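Local atomic coordinates of alpha,alpha-trehalose-phosphate synthase (UDP-forming) (PDB entry 5HXA), a protein that is an enzyme of glycosyltransferase family 20 from Burkholderia xenovorans, built on the two-domain GT-B fold. Residues Tyr232-Tyr237 against Met373-Lys378; Leu394-Gly399 against Ala407-Pro412; Gln124-Leu129 against Leu152-Pro157. All blocks are in the same frame, centred on the assembly; numbering follows the deposited sequence.

Interaction 1 of 3, residues Tyr232-Tyr237 against Met373-Lys378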
# COMPACT_ATOMS: atom_id res chain seq x y z
N TYR A 232 -6.16 19.86 -9.70
CA TYR A 232 -7.08 20.30 -10.75
C TYR A 232 -7.90 19.09 -11.17
O TYR A 232 -7.55 18.40 -12.13
CB TYR A 232 -6.35 20.90 -11.95
CG TYR A 232 -5.27 21.92 -11.64
CD1 TYR A 232 -4.01 21.52 -11.18
CD2 TYR A 232 -5.48 23.28 -11.88
CE1 TYR A 232 -3.01 22.45 -10.91
CE2 TYR A 232 -4.47 24.22 -11.63
CZ TYR A 232 -3.24 23.80 -11.15
OH TYR A 232 -2.25 24.73 -10.92
N PRO A 233 -8.99 18.79 -10.46
CA PRO A 233 -9.74 17.56 -10.77
C PRO A 233 -10.38 17.65 -12.14
O PRO A 233 -11.06 18.63 -12.46
CB PRO A 233 -10.79 17.48 -9.64
CG PRO A 233 -10.94 18.90 -9.17
CD PRO A 233 -9.58 19.55 -9.35
N ILE A 234 -10.15 16.63 -12.97
CA ILE A 234 -10.65 16.68 -14.34
C ILE A 234 -12.16 16.51 -14.34
O ILE A 234 -12.72 15.71 -13.57
CB ILE A 234 -9.93 15.63 -15.22
CG1 ILE A 234 -10.24 15.87 -16.70
CG2 ILE A 234 -10.33 14.21 -14.85
CD1 ILE A 234 -9.38 15.02 -17.64
N GLY A 235 -12.84 17.30 -15.17
CA GLY A 235 -14.28 17.28 -15.24
C GLY A 235 -14.79 16.72 -16.56
O GLY A 235 -14.05 16.13 -17.35
N ILE A 236 -16.09 16.91 -16.78
CA ILE A 236 -16.77 16.52 -18.00
C ILE A 236 -17.57 17.71 -18.50
O ILE A 236 -17.53 18.79 -17.91
CB ILE A 236 -17.69 15.30 -17.79
CG1 ILE A 236 -18.82 15.65 -16.81
CG2 ILE A 236 -16.90 14.09 -17.30
CD1 ILE A 236 -19.93 14.60 -16.77
N TYR A 237 -18.29 17.52 -19.61
CA TYR A 237 -19.31 18.45 -20.06
C TYR A 237 -20.67 17.82 -19.78
O TYR A 237 -21.21 17.11 -20.64
CB TYR A 237 -19.16 18.78 -21.55
CG TYR A 237 -17.91 19.59 -21.86
CD1 TYR A 237 -17.76 20.87 -21.35
CD2 TYR A 237 -16.90 19.07 -22.66
CE1 TYR A 237 -16.63 21.63 -21.63
CE2 TYR A 237 -15.76 19.82 -22.95
CZ TYR A 237 -15.63 21.10 -22.43
OH TYR A 237 -14.51 21.85 -22.70
N MET A 373 -9.23 9.53 -10.83
CA MET A 373 -10.43 10.33 -11.01
C MET A 373 -11.34 9.57 -11.95
O MET A 373 -11.19 9.64 -13.18
CB MET A 373 -10.14 11.70 -11.61
CG MET A 373 -11.42 12.47 -11.95
SD MET A 373 -12.38 12.98 -10.50
CE MET A 373 -11.14 13.86 -9.56
N ASN A 374 -12.26 8.81 -11.39
CA ASN A 374 -13.08 7.96 -12.24
C ASN A 374 -14.10 8.82 -12.99
O ASN A 374 -14.99 9.43 -12.38
CB ASN A 374 -13.74 6.88 -11.39
CG ASN A 374 -14.45 5.87 -12.22
OD1 ASN A 374 -15.49 6.17 -12.79
ND2 ASN A 374 -13.90 4.65 -12.28
N LEU A 375 -13.97 8.91 -14.32
CA LEU A 375 -14.89 9.71 -15.12
C LEU A 375 -16.19 8.98 -15.43
O LEU A 375 -17.19 9.64 -15.73
CB LEU A 375 -14.21 10.14 -16.43
CG LEU A 375 -13.10 11.19 -16.22
CD1 LEU A 375 -12.44 11.57 -17.53
CD2 LEU A 375 -13.68 12.42 -15.54
N VAL A 376 -16.19 7.64 -15.35
CA VAL A 376 -17.42 6.88 -15.56
C VAL A 376 -18.49 7.30 -14.55
O VAL A 376 -19.68 7.37 -14.89
CB VAL A 376 -17.12 5.36 -15.49
CG1 VAL A 376 -18.40 4.54 -15.27
CG2 VAL A 376 -16.44 4.90 -16.78
N ALA A 377 -18.09 7.62 -13.31
CA ALA A 377 -19.07 8.05 -12.31
C ALA A 377 -19.74 9.36 -12.72
O ALA A 377 -20.96 9.51 -12.58
CB ALA A 377 -18.40 8.22 -10.95
N LYS A 378 -18.95 10.32 -13.22
CA LYS A 378 -19.52 11.59 -13.65
C LYS A 378 -20.39 11.40 -14.89
O LYS A 378 -21.50 11.95 -14.97
CB LYS A 378 -18.41 12.60 -13.92
CG LYS A 378 -17.52 12.88 -12.69
CD LYS A 378 -16.61 14.09 -12.88
CE LYS A 378 -15.74 14.29 -11.63
NZ LYS A 378 -14.78 15.43 -11.77

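Interaction 2 of 3, residues Leu394-Gly399 against Ala407-Pro412. With EDO (1,2-ethanediol), chain D.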
# COMPACT_ATOMS: atom_id res chain seq x y z
N LEU A 394 -20.59 4.75 -5.32
CA LEU A 394 -19.26 5.26 -5.63
C LEU A 394 -18.26 4.90 -4.54
O LEU A 394 -18.52 5.08 -3.35
CB LEU A 394 -19.30 6.79 -5.81
CG LEU A 394 -17.99 7.47 -6.18
CD1 LEU A 394 -17.55 7.09 -7.61
CD2 LEU A 394 -18.19 8.97 -6.07
N SER A 395 -17.08 4.44 -4.96
CA SER A 395 -15.99 4.14 -4.04
C SER A 395 -15.41 5.40 -3.43
O SER A 395 -15.22 6.41 -4.11
CB SER A 395 -14.87 3.39 -4.77
OG SER A 395 -13.71 3.36 -3.97
N GLN A 396 -15.04 5.33 -2.15
CA GLN A 396 -14.35 6.48 -1.59
C GLN A 396 -12.91 6.60 -2.09
O GLN A 396 -12.24 7.58 -1.76
CB GLN A 396 -14.37 6.41 -0.05
CG GLN A 396 -13.89 5.14 0.57
CD GLN A 396 -14.36 4.99 2.02
OE1 GLN A 396 -15.36 5.56 2.43
NE2 GLN A 396 -13.62 4.23 2.79
N PHE A 397 -12.42 5.66 -2.89
CA PHE A 397 -11.06 5.72 -3.42
C PHE A 397 -11.02 6.08 -4.90
O PHE A 397 -9.97 5.92 -5.53
CB PHE A 397 -10.35 4.39 -3.17
CG PHE A 397 -10.26 4.01 -1.70
CD1 PHE A 397 -9.26 4.53 -0.89
CD2 PHE A 397 -11.17 3.13 -1.15
CE1 PHE A 397 -9.18 4.17 0.45
CE2 PHE A 397 -11.09 2.77 0.20
CZ PHE A 397 -10.09 3.30 0.99
N ALA A 398 -12.13 6.54 -5.47
CA ALA A 398 -12.21 6.85 -6.90
C ALA A 398 -11.80 8.28 -7.24
O ALA A 398 -11.83 8.65 -8.42
CB ALA A 398 -13.63 6.59 -7.42
N GLY A 399 -11.44 9.09 -6.26
CA GLY A 399 -11.02 10.45 -6.54
C GLY A 399 -12.20 11.39 -6.75
O GLY A 399 -12.10 12.58 -6.46
N ALA A 407 -23.88 11.11 -4.24
CA ALA A 407 -23.56 9.71 -4.49
C ALA A 407 -23.66 8.93 -3.19
O ALA A 407 -23.38 9.46 -2.11
CB ALA A 407 -22.14 9.58 -5.05
N LEU A 408 -24.03 7.65 -3.29
CA LEU A 408 -23.89 6.73 -2.16
C LEU A 408 -22.43 6.28 -2.11
O LEU A 408 -21.99 5.47 -2.94
CB LEU A 408 -24.84 5.54 -2.28
CG LEU A 408 -26.34 5.85 -2.20
CD1 LEU A 408 -27.15 4.56 -2.37
CD2 LEU A 408 -26.74 6.57 -0.89
N VAL A 409 -21.67 6.80 -1.16
CA VAL A 409 -20.24 6.58 -1.12
C VAL A 409 -19.96 5.39 -0.21
O VAL A 409 -20.52 5.30 0.90
CB VAL A 409 -19.50 7.84 -0.64
CG1 VAL A 409 -18.00 7.58 -0.50
CG2 VAL A 409 -19.76 8.99 -1.62
N VAL A 410 -19.11 4.47 -0.67
CA VAL A 410 -18.84 3.23 0.05
C VAL A 410 -17.35 2.92 0.06
O VAL A 410 -16.57 3.39 -0.78
CB VAL A 410 -19.61 2.02 -0.56
CG1 VAL A 410 -21.13 2.24 -0.44
CG2 VAL A 410 -19.20 1.78 -2.02
N ASN A 411 -16.96 2.13 1.05
CA ASN A 411 -15.62 1.56 1.12
C ASN A 411 -15.66 0.22 0.39
O ASN A 411 -16.34 -0.71 0.85
CB ASN A 411 -15.21 1.36 2.57
CG ASN A 411 -13.78 0.88 2.72
OD1 ASN A 411 -13.21 0.26 1.81
ND2 ASN A 411 -13.20 1.15 3.88
N PRO A 412 -14.99 0.08 -0.76
CA PRO A 412 -15.12 -1.18 -1.52
C PRO A 412 -14.50 -2.37 -0.81
O PRO A 412 -14.76 -3.51 -1.22
CB PRO A 412 -14.40 -0.87 -2.85
CG PRO A 412 -13.35 0.14 -2.45
CD PRO A 412 -14.04 1.01 -1.39
C1 EDO D . -13.62 10.40 -0.17
O1 EDO D . -13.28 10.28 -1.56
C2 EDO D . -14.99 9.78 0.11
O2 EDO D . -15.86 10.69 0.79

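Interaction 3 of 3, residues Gln124-Leu129 against Leu152-Pro157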
# COMPACT_ATOMS: atom_id res chain seq x y z
N GLN A 124 13.65 15.77 -29.83
CA GLN A 124 12.90 15.99 -31.06
C GLN A 124 11.87 17.09 -30.91
O GLN A 124 11.64 17.86 -31.85
CB GLN A 124 12.23 14.69 -31.51
CG GLN A 124 13.19 13.68 -32.10
CD GLN A 124 12.52 12.34 -32.35
OE1 GLN A 124 11.88 11.78 -31.46
NE2 GLN A 124 12.64 11.84 -33.57
N LEU A 125 11.22 17.19 -29.74
CA LEU A 125 10.29 18.29 -29.51
C LEU A 125 11.01 19.63 -29.58
O LEU A 125 10.48 20.59 -30.15
CB LEU A 125 9.60 18.13 -28.15
CG LEU A 125 8.71 19.32 -27.81
CD1 LEU A 125 7.61 19.47 -28.85
CD2 LEU A 125 8.12 19.22 -26.40
N LYS A 126 12.22 19.71 -29.02
CA LYS A 126 12.95 20.98 -28.98
C LYS A 126 13.10 21.60 -30.36
O LYS A 126 13.07 22.83 -30.49
CB LYS A 126 14.33 20.78 -28.34
CG LYS A 126 15.22 22.03 -28.44
CD LYS A 126 16.61 21.79 -27.89
CE LYS A 126 17.49 23.01 -28.06
NZ LYS A 126 18.89 22.76 -27.61
N GLU A 127 13.28 20.78 -31.40
CA GLU A 127 13.40 21.31 -32.75
C GLU A 127 12.15 22.05 -33.21
O GLU A 127 12.24 22.92 -34.08
CB GLU A 127 13.71 20.19 -33.74
CG GLU A 127 15.04 19.52 -33.52
CD GLU A 127 16.19 20.52 -33.56
OE1 GLU A 127 16.33 21.22 -34.59
OE2 GLU A 127 16.93 20.60 -32.57
N LEU A 128 11.00 21.74 -32.63
CA LEU A 128 9.72 22.31 -33.05
C LEU A 128 9.30 23.49 -32.20
O LEU A 128 8.27 24.10 -32.50
CB LEU A 128 8.63 21.24 -33.01
CG LEU A 128 8.93 19.95 -33.77
CD1 LEU A 128 7.89 18.90 -33.42
CD2 LEU A 128 8.93 20.22 -35.26
N LEU A 129 10.05 23.82 -31.16
CA LEU A 129 9.63 24.83 -30.20
C LEU A 129 9.99 26.23 -30.69
O LEU A 129 11.01 26.44 -31.34
CB LEU A 129 10.29 24.59 -28.84
CG LEU A 129 9.89 23.33 -28.09
CD1 LEU A 129 10.63 23.28 -26.76
CD2 LEU A 129 8.38 23.28 -27.88
N LEU A 152 18.39 20.53 -22.21
CA LEU A 152 18.60 21.03 -23.56
C LEU A 152 18.55 22.56 -23.62
O LEU A 152 18.59 23.13 -24.71
CB LEU A 152 17.56 20.43 -24.51
CG LEU A 152 17.65 18.92 -24.72
CD1 LEU A 152 16.44 18.42 -25.48
CD2 LEU A 152 18.92 18.56 -25.47
N GLY A 153 18.46 23.22 -22.47
CA GLY A 153 18.40 24.67 -22.43
C GLY A 153 17.03 25.26 -22.68
O GLY A 153 16.92 26.46 -22.94
N VAL A 154 15.97 24.46 -22.58
CA VAL A 154 14.62 24.94 -22.86
C VAL A 154 14.14 25.74 -21.65
O VAL A 154 14.05 25.21 -20.54
CB VAL A 154 13.67 23.78 -23.17
CG1 VAL A 154 12.22 24.25 -23.15
CG2 VAL A 154 14.02 23.17 -24.52
N LYS A 155 13.82 27.02 -21.87
CA LYS A 155 13.41 27.91 -20.80
C LYS A 155 11.91 28.16 -20.76
O LYS A 155 11.43 28.82 -19.84
CB LYS A 155 14.15 29.25 -20.92
CG LYS A 155 15.67 29.16 -20.83
CD LYS A 155 16.13 28.58 -19.49
CE LYS A 155 17.64 28.30 -19.47
NZ LYS A 155 18.46 29.53 -19.64
N ASN A 156 11.14 27.63 -21.73
CA ASN A 156 9.70 27.86 -21.80
C ASN A 156 9.00 27.40 -20.52
O ASN A 156 9.50 26.53 -19.81
CB ASN A 156 9.09 27.12 -22.99
CG ASN A 156 9.77 27.43 -24.30
OD1 ASN A 156 10.95 27.14 -24.48
ND2 ASN A 156 9.01 28.01 -25.23
N PRO A 157 7.84 27.98 -20.22
CA PRO A 157 6.98 27.41 -19.18
C PRO A 157 6.58 25.98 -19.53
O PRO A 157 6.17 25.70 -20.66
CB PRO A 157 5.77 28.35 -19.16
CG PRO A 157 6.31 29.67 -19.69
CD PRO A 157 7.32 29.26 -20.74

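Interaction 1 of 3, residues Tyr232-Tyr237 against Met373-Lys378
M373 packs on P233 and I234 with a hooked side chain. CG lies anti to the backbone N (chi1 174°), and the chain then bends at chi2 and chi3. The CG atom of M373 touches CG2 of I234 at 3.6 Å. The hook carries M373 CE to P233 CB, also at 3.6 Å. N374 next caps the helix: its OD1 accepts from A377 N at 3.0 Å, in the carbonyl plane. L375 brings its CD2 branch between two isoleucines, 3.9 Å from I234 CG2 and 4.0 Å from I236 CG2. The L375 side chain runs at about a right angle to I234 and slides past I236 in the opposite direction. This contact joins the two halves of the GT-B fold. Residues 232-237 leave strand 225-231 of one sheet, and helix 375-382 packs on strand 363-366 of the other. K378 closes the contact with a straight, buried side chain. Its NZ donates to I234 O at 2.7 Å, from 26° out of the carbonyl plane. Q403 OE1 is a second partner of the same ammonium group. At the base of the lysine, K378 CB meets I236 CD1 at 3.8 Å.

Interaction 2 of 3, residues Leu394-Gly399 against Ala407-Pro412
L394 and V409 sit side by side on neighbouring strands, side chains on the same face. The backbones make the tight part of this contact. L394 N donates to L408 O at 2.9 Å, and V410 N returns a bond to L394 O at 2.8 Å. Q396 N then reaches V410 O at 2.8 Å. The CA-H groups of V409 and S395 add close contacts to L394 O and V410 O. S395 and V410 point to the other face, where V410 packs on helix 415-426. This is parallel pairing in the six-strand sheet of the second Rossmann-like domain of the GT-B fold, where 408-410 is an edge strand within the chain. At the end of strand 391-395, S395 forms an ST turn: its OG accepts from F397 N at 2.8 Å and bonds to P368 O. The turn brings the F397 ring edge to P412, with F397 CD2 3.6 Å from P412 CD. N411 OD1 lies at the same edge, in the ring plane, and accepts from F413 N. R173 of the second subunit packs on F397 and N411. The side nearer solvent holds the partly exposed Q396 and the exposed V409. CG of Q396 sits between its backbone N and carbonyl carbon (chi1 52°), which sends the chain obliquely across N411, the two amides turned 39° apart. Q396 NE2 and N411 ND2 are 3.3 Å apart, but both are donors and make no bond. A 1,2-ethanediol, probably from the crystallisation liquor, donates from O1 to Q396 O at 2.9 Å; its C2 lies against Q396 CB and, farther off, V409 CG1.

Interaction 3 of 3, residues Gln124-Leu129 against Leu152-Pro157
K126 meets the flat peptide group of L152 within the plane, not over a face. Its NZ donates to L152 O at 2.9 Å, in the carbonyl plane and on a lone pair. The C=O...N angle is 145°. The second flat group is the N156 amide. L129 CD1 stands above its plane, with N156 OD1 a distant 4.5 Å away. ND2 of that amide donates to D133 O and K130 O. Two bonds therefore fix how the amide is turned, and the L129 methyl simply lies over it. K126 comes near the end of helix 108-126, and a type I turn runs from it to L129. The lysine reaches its acceptor by being fully extended. With CG anti to the backbone N (chi1 172°), every later torsion is also near 180°. The methylenes pass obliquely over L152 on the way, and K126 CD comes to 3.8 Å from L152 CB. Further along, L129 and V154 cross at about a right angle. L129 CD1 touches both V154 branches, CG1 and CG2, each at 4.1 Å. These contacts are light, and the two segments are only partly buried. L129 also packs on I13 of strand 12-16 and I135 of strand 134-138. R150 NH1, from helix 145-151, bonds to V154 O and N156 O, which ties the loop to that helix. G153, with positive phi, is the C-prime residue of a Schellman motif ending the same helix. The chain then runs into strand 158-161, which completes a beta-alpha-beta crossover from strand 134-138 in the first Rossmann-like domain of the GT-B fold.

Overall arrangement
Along the chain the order is interaction 3, interaction 1, interaction 2, with each closing before the next opens. Interaction 3 lies at the outer end of the first domain, beside its ten-strand mixed sheet. Its centre is about 31 Å from that of interaction 1 and about 41 Å from that of interaction 2. Interactions 1 and 2 are neighbours, with centres about 14 Å apart. They touch directly: N374 N lies 3.0 Å from A398 O, probably a hydrogen bond, and A377 packs on L394. Helix 375-382 leads on to strand 391-395 of the six-strand parallel sheet. Interaction 1 lies where the domains of the two sheets meet, whereas interactions 2 and 3 each lie within one domain.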